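Local coordinates for protein acyl-coenzyme A oxidase acox-1.2 (Caenorhabditis elegans, PDB 5K3J) that catalyses the FAD-dependent first step of peroxisomal beta-oxidation, desaturating the five-carbon omega side chain of ascaroside-CoA pheromone precursors with oxygen as electron acceptor, at residues 131-136 against 259-264; 195-200 against 221-226. All blocks are in the same frame, centred on the assembly; numbering follows the deposited sequence.

In the fold
Both contacts lie on the same side of the chain's centre, with their own centres about 14 Å apart, and contact 2 is nested within the chain loop that contact 1 closes. Contact 1 sets helix 128-139 against the loop after strand 256-259; contact 2 joins the start of strand 197-205 to the loop that follows strand 210-219. They meet directly: Leu264 CD1 packs on Leu199 CD2 at 3.6 Å, and Trp134 NE1 is 4.2 Å from Tyr197 CE2. Neither touches the cofactor. The side chain of Cys195 is about 10 Å from a bound FAD and that of Leu264 about 14 Å, and the ascaroside-CoA lies about 13 and 14 Å from them.

Contact 1: 131-136 against 259-264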
loop_
_atom_site.group_PDB
_atom_site.type_symbol
_atom_site.label_atom_id
_atom_site.label_comp_id
_atom_site.label_asym_id
_atom_site.label_seq_id
_atom_site.Cartn_x
_atom_site.Cartn_y
_atom_site.Cartn_z
ATOM N N GLN A 131 9.075 -39.504 8.859
ATOM C CA GLN A 131 9.841 -38.439 9.505
ATOM C C GLN A 131 11.309 -38.852 9.614
ATOM O O GLN A 131 12.215 -38.022 9.533
ATOM C CB GLN A 131 9.275 -38.109 10.892
ATOM C CG GLN A 131 7.865 -37.525 10.882
ATOM C CD GLN A 131 7.419 -37.008 12.245
ATOM O OE1 GLN A 131 8.152 -37.097 13.233
ATOM N NE2 GLN A 131 6.208 -36.461 12.301
ATOM N N GLU A 132 11.529 -40.150 9.791
ATOM C CA GLU A 132 12.870 -40.710 9.897
ATOM C C GLU A 132 13.603 -40.599 8.567
ATOM O O GLU A 132 14.826 -40.469 8.522
ATOM C CB GLU A 132 12.798 -42.169 10.339
ATOM C CG GLU A 132 14.136 -42.786 10.698
ATOM C CD GLU A 132 14.021 -44.267 10.996
ATOM O OE1 GLU A 132 13.328 -44.979 10.236
ATOM O OE2 GLU A 132 14.618 -44.719 11.997
ATOM N N LYS A 133 12.836 -40.642 7.485
ATOM C CA LYS A 133 13.400 -40.639 6.147
ATOM C C LYS A 133 13.686 -39.232 5.632
ATOM O O LYS A 133 14.576 -39.046 4.801
ATOM C CB LYS A 133 12.456 -41.358 5.184
ATOM C CG LYS A 133 13.123 -41.896 3.929
ATOM C CD LYS A 133 12.083 -42.402 2.940
ATOM C CE LYS A 133 11.145 -43.411 3.585
ATOM N NZ LYS A 133 9.978 -43.717 2.711
ATOM N N TRP A 134 12.937 -38.240 6.108
ATOM C CA TRP A 134 13.097 -36.890 5.569
ATOM C C TRP A 134 13.227 -35.777 6.613
ATOM O O TRP A 134 14.039 -34.865 6.441
ATOM C CB TRP A 134 11.927 -36.539 4.647
ATOM C CG TRP A 134 11.798 -37.412 3.438
ATOM C CD1 TRP A 134 12.742 -37.633 2.479
ATOM C CD2 TRP A 134 10.641 -38.154 3.046
ATOM N NE1 TRP A 134 12.250 -38.484 1.517
ATOM C CE2 TRP A 134 10.962 -38.820 1.839
ATOM C CE3 TRP A 134 9.367 -38.336 3.589
ATOM C CZ2 TRP A 134 10.059 -39.644 1.182
ATOM C CZ3 TRP A 134 8.470 -39.155 2.933
ATOM C CH2 TRP A 134 8.822 -39.799 1.741
ATOM N N LEU A 135 12.429 -35.834 7.677
ATOM C CA LEU A 135 12.309 -34.701 8.598
ATOM C C LEU A 135 13.637 -34.278 9.223
ATOM O O LEU A 135 13.874 -33.088 9.434
ATOM C CB LEU A 135 11.292 -35.011 9.701
ATOM C CG LEU A 135 11.046 -33.893 10.718
ATOM C CD1 LEU A 135 10.739 -32.567 10.027
ATOM C CD2 LEU A 135 9.915 -34.278 11.661
ATOM N N GLU A 136 14.511 -35.233 9.517
ATOM C CA GLU A 136 15.812 -34.856 10.050
ATOM C C GLU A 136 16.731 -34.411 8.920
ATOM O O GLU A 136 17.622 -33.597 9.129
ATOM C CB GLU A 136 16.444 -35.998 10.848
ATOM C CG GLU A 136 17.592 -35.549 11.755
ATOM C CD GLU A 136 17.253 -34.323 12.604
ATOM O OE1 GLU A 136 16.088 -34.187 13.044
ATOM O OE2 GLU A 136 18.157 -33.490 12.829
ATOM N N PRO A 259 6.426 -43.733 -5.058
ATOM C CA PRO A 259 5.997 -44.847 -4.207
ATOM C C PRO A 259 4.761 -44.512 -3.375
ATOM O O PRO A 259 4.545 -43.349 -3.031
ATOM C CB PRO A 259 7.206 -45.080 -3.305
ATOM C CG PRO A 259 8.362 -44.646 -4.127
ATOM C CD PRO A 259 7.880 -43.500 -4.970
ATOM N N ARG A 260 3.963 -45.533 -3.074
ATOM C CA ARG A 260 2.795 -45.404 -2.206
ATOM C C ARG A 260 3.138 -44.710 -0.888
ATOM O O ARG A 260 2.309 -44.003 -0.311
ATOM C CB ARG A 260 2.197 -46.786 -1.930
ATOM C CG ARG A 260 1.048 -46.794 -0.935
ATOM C CD ARG A 260 0.669 -48.213 -0.548
ATOM N NE ARG A 260 1.733 -48.871 0.206
ATOM C CZ ARG A 260 1.816 -48.878 1.534
ATOM N NH1 ARG A 260 0.894 -48.261 2.264
ATOM N NH2 ARG A 260 2.819 -49.502 2.136
ATOM N N THR A 261 4.373 -44.904 -0.434
ATOM C CA THR A 261 4.845 -44.359 0.832
ATOM C C THR A 261 5.460 -42.966 0.690
ATOM O O THR A 261 6.120 -42.474 1.606
ATOM C CB THR A 261 5.874 -45.300 1.472
ATOM O OG1 THR A 261 6.908 -45.588 0.523
ATOM C CG2 THR A 261 5.203 -46.593 1.886
ATOM N N ASN A 262 5.253 -42.341 -0.464
ATOM C CA ASN A 262 5.593 -40.932 -0.627
ATOM C C ASN A 262 4.352 -40.102 -0.347
ATOM O O ASN A 262 4.398 -38.871 -0.299
ATOM C CB ASN A 262 6.152 -40.648 -2.019
ATOM C CG ASN A 262 7.631 -40.970 -2.122
ATOM O OD1 ASN A 262 8.115 -41.907 -1.487
ATOM N ND2 ASN A 262 8.359 -40.180 -2.905
ATOM N N LEU A 263 3.240 -40.807 -0.156
ATOM C CA LEU A 263 2.034 -40.214 0.400
ATOM C C LEU A 263 2.213 -40.038 1.898
ATOM O O LEU A 263 2.455 -41.009 2.624
ATOM C CB LEU A 263 0.807 -41.081 0.118
ATOM C CG LEU A 263 -0.470 -40.720 0.887
ATOM C CD1 LEU A 263 -0.982 -39.347 0.498
ATOM C CD2 LEU A 263 -1.553 -41.768 0.678
ATOM N N LEU A 264 2.107 -38.799 2.359
ATOM C CA LEU A 264 2.221 -38.521 3.780
ATOM C C LEU A 264 1.113 -39.207 4.550
ATOM O O LEU A 264 -0.044 -38.791 4.504
ATOM C CB LEU A 264 2.187 -37.019 4.058
ATOM C CG LEU A 264 3.409 -36.208 3.627
ATOM C CD1 LEU A 264 3.520 -34.949 4.487
ATOM C CD2 LEU A 264 4.693 -37.048 3.668
#
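Trp134 reaches from helix 128-139 to Thr261 and Asn262 with the far end of its six-membered ring. The backbones stay well apart, with 10.3 Å between Lys133 CA and Asn262 CA at their nearest, and the indole spans much of that gap. With CG beside the backbone N and anti to the carbonyl carbon (chi1 -62°), the ring extends from the helix toward the loop.

The polar part of the contact is made at the rim of the indole. CH2 lies 3.8 Å from the backbone oxygen Thr261 O and 3.9 Å from the amide oxygen Asn262 OD1, both close to the ring plane. The Asn262 amide stands almost perpendicular to the indole (89° between planes), presenting its oxygen to the ring edge, while its ND2 bonds to Met217 O on strand 210-219. Thr261 O has its own donor in Gln130 NE2, which also bonds Leu263 O and so ties the same helix to the loop.

Apolar contact is lighter: Leu264 CD2 comes obliquely to within 4.4 Å of Trp134 CZ3. Within the helix, Lys133 CD lies over one face of the indole, offset toward its rim.

The extended first part of the Lys133 side chain brings NZ to 4.2 Å from both Thr261 O and Thr261 OG1, too far for a hydrogen bond, so any attraction is weak.

Between helix and loop, the direct contact therefore rests on van der Waals packing and probably on a weak attraction between the oxygens and the ring-edge hydrogens, while the hydrogen bonds of these loop residues go to Gln130 and Met217.

Contact 2: 195-200 against 221-226; sequences CNYALV and RDEKTH
Just past the antiparallel hairpin strands 197-205 and 210-219, where Ala198 still pairs with Val218, the backbone bonding continues with the register displaced by one residue, Asn196 O accepting from Arg221 N. This bond measures 3.2 Å between Arg221 N and Asn196 O and is nearly straight at 165°; alongside it Asn196 CB lies 3.7 Å from Arg221 CB. Asn196 OD1 turns the other way, to Ile144 N.

Tyr197 gives the contact its second direct bond. Its OH donates to Glu223 OE2 at 2.9 Å, meeting the carboxylate on its anti side, with ring and carboxylate planes 80° apart. Glu223 OE1 forms a salt bridge with Arg137 and accepts a hydrogen bond from a water that Asn196 ND2 holds weakly. With an alanine in place of Glu223, the Tyr197 hydroxyl and Arg137 would probably both lose their acceptor, leaving the arginine charge without this mate.

The loop that starts at Arg221 is shaped by an Asx turn: Asp222 OD1 accepts from Lys224 N and, through its anti lone pair, from Thr225 N. This bend brings His226 back beneath Arg221, whose CD lies over the centre of the imidazole. Extended from CG to NE, the arginine then reaches His226 O with NH1 at 2.7 Å, nearly in line with the carbonyl (C=O...N 174°); together with the bond from NH2 to Gly192 O, this helps fix the guanidinium. His226 CE1 approaches Cys195 O to 3.8 Å, and His226 NE2 bonds to Lys193 O. The second subunit covers this corner, Met656 of that chain packing on Asn196 and its Lys653 NZ bonding to Thr225 O.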
loop_
_atom_site.group_PDB
_atom_site.type_symbol
_atom_site.label_atom_id
_atom_site.label_comp_id
_atom_site.label_asym_id
_atom_site.label_seq_id
_atom_site.Cartn_x
_atom_site.Cartn_y
_atom_site.Cartn_z
ATOM N N CYS A 195 14.359 -25.466 -4.285
ATOM C CA CYS A 195 14.080 -26.777 -3.712
ATOM C C CYS A 195 14.396 -27.903 -4.687
ATOM O O CYS A 195 14.369 -27.720 -5.909
ATOM C CB CYS A 195 12.617 -26.875 -3.272
ATOM S SG CYS A 195 11.460 -27.245 -4.605
ATOM N N ASN A 196 14.724 -29.066 -4.134
ATOM C CA ASN A 196 14.800 -30.283 -4.929
ATOM C C ASN A 196 13.754 -31.281 -4.454
ATOM O O ASN A 196 13.521 -32.303 -5.101
ATOM C CB ASN A 196 16.200 -30.904 -4.886
ATOM C CG ASN A 196 16.807 -30.897 -3.502
ATOM O OD1 ASN A 196 16.125 -30.667 -2.502
ATOM N ND2 ASN A 196 18.104 -31.156 -3.439
ATOM N N TYR A 197 13.116 -30.964 -3.329
ATOM C CA TYR A 197 11.962 -31.715 -2.858
ATOM C C TYR A 197 10.768 -30.788 -2.673
ATOM O O TYR A 197 10.924 -29.622 -2.321
ATOM C CB TYR A 197 12.276 -32.433 -1.548
ATOM C CG TYR A 197 13.097 -33.690 -1.714
ATOM C CD1 TYR A 197 14.467 -33.621 -1.930
ATOM C CD2 TYR A 197 12.504 -34.947 -1.654
ATOM C CE1 TYR A 197 15.223 -34.763 -2.083
ATOM C CE2 TYR A 197 13.256 -36.098 -1.807
ATOM C CZ TYR A 197 14.616 -35.997 -2.022
ATOM O OH TYR A 197 15.383 -37.128 -2.175
ATOM N N ALA A 198 9.574 -31.310 -2.925
ATOM C CA ALA A 198 8.349 -30.546 -2.749
ATOM C C ALA A 198 7.232 -31.401 -2.166
ATOM O O ALA A 198 7.054 -32.555 -2.554
ATOM C CB ALA A 198 7.914 -29.948 -4.072
ATOM N N LEU A 199 6.479 -30.832 -1.232
ATOM C CA LEU A 199 5.275 -31.484 -0.741
ATOM C C LEU A 199 4.110 -31.037 -1.610
ATOM O O LEU A 199 3.578 -29.941 -1.430
ATOM C CB LEU A 199 5.032 -31.159 0.734
ATOM C CG LEU A 199 5.842 -32.011 1.715
ATOM C CD1 LEU A 199 5.856 -31.410 3.113
ATOM C CD2 LEU A 199 5.268 -33.414 1.745
ATOM N N VAL A 200 3.735 -31.882 -2.564
ATOM C CA VAL A 200 2.734 -31.534 -3.565
ATOM C C VAL A 200 1.328 -31.973 -3.182
ATOM O O VAL A 200 1.070 -33.159 -2.969
ATOM C CB VAL A 200 3.084 -32.150 -4.926
ATOM C CG1 VAL A 200 1.986 -31.867 -5.940
ATOM C CG2 VAL A 200 4.410 -31.608 -5.408
ATOM N N ARG A 221 14.384 -32.405 -8.201
ATOM C CA ARG A 221 15.699 -32.271 -8.802
ATOM C C ARG A 221 16.674 -33.294 -8.235
ATOM O O ARG A 221 16.580 -33.686 -7.069
ATOM C CB ARG A 221 16.238 -30.859 -8.584
ATOM C CG ARG A 221 15.418 -29.766 -9.249
ATOM C CD ARG A 221 15.854 -28.408 -8.748
ATOM N NE ARG A 221 15.168 -27.308 -9.413
ATOM C CZ ARG A 221 15.637 -26.681 -10.485
ATOM N NH1 ARG A 221 16.790 -27.047 -11.021
ATOM N NH2 ARG A 221 14.953 -25.686 -11.024
ATOM N N ASP A 222 17.605 -33.726 -9.079
ATOM C CA ASP A 222 18.676 -34.623 -8.667
ATOM C C ASP A 222 19.466 -34.005 -7.514
ATOM O O ASP A 222 19.894 -32.858 -7.595
ATOM C CB ASP A 222 19.590 -34.923 -9.861
ATOM C CG ASP A 222 20.575 -36.043 -9.587
ATOM O OD1 ASP A 222 21.716 -35.755 -9.164
ATOM O OD2 ASP A 222 20.207 -37.216 -9.801
ATOM N N GLU A 223 19.650 -34.762 -6.436
ATOM C CA GLU A 223 20.312 -34.234 -5.245
ATOM C C GLU A 223 21.773 -33.879 -5.502
ATOM O O GLU A 223 22.378 -33.116 -4.747
ATOM C CB GLU A 223 20.230 -35.235 -4.089
ATOM C CG GLU A 223 18.874 -35.311 -3.407
ATOM C CD GLU A 223 18.990 -35.742 -1.953
ATOM O OE1 GLU A 223 19.960 -35.324 -1.282
ATOM O OE2 GLU A 223 18.113 -36.499 -1.481
ATOM N N LYS A 224 22.328 -34.430 -6.577
ATOM C CA LYS A 224 23.739 -34.243 -6.900
ATOM C C LYS A 224 23.960 -33.155 -7.953
ATOM O O LYS A 224 24.891 -32.358 -7.836
ATOM C CB LYS A 224 24.350 -35.567 -7.373
ATOM C CG LYS A 224 25.789 -35.464 -7.860
ATOM C CD LYS A 224 26.421 -36.838 -8.046
ATOM C CE LYS A 224 27.124 -37.317 -6.778
ATOM N NZ LYS A 224 26.202 -37.535 -5.626
ATOM N N THR A 225 23.103 -33.114 -8.970
ATOM C CA THR A 225 23.278 -32.168 -10.073
ATOM C C THR A 225 22.275 -31.016 -10.061
ATOM O O THR A 225 22.488 -30.002 -10.726
ATOM C CB THR A 225 23.175 -32.878 -11.437
ATOM O OG1 THR A 225 21.863 -33.434 -11.595
ATOM C CG2 THR A 225 24.207 -33.984 -11.537
ATOM N N HIS A 226 21.186 -31.184 -9.310
ATOM C CA HIS A 226 20.100 -30.199 -9.212
ATOM C C HIS A 226 19.373 -30.007 -10.544
ATOM O O HIS A 226 18.631 -29.042 -10.726
ATOM C CB HIS A 226 20.619 -28.854 -8.686
ATOM C CG HIS A 226 19.578 -28.038 -7.985
ATOM N ND1 HIS A 226 18.986 -28.444 -6.808
ATOM C CD2 HIS A 226 19.018 -26.845 -8.296
ATOM C CE1 HIS A 226 18.110 -27.533 -6.422
ATOM N NE2 HIS A 226 18.110 -26.553 -7.308
HETATM O O HOH W 1 13.847 -26.054 -7.771
HETATM O O HOH W 2 20.561 -32.350 -1.658
#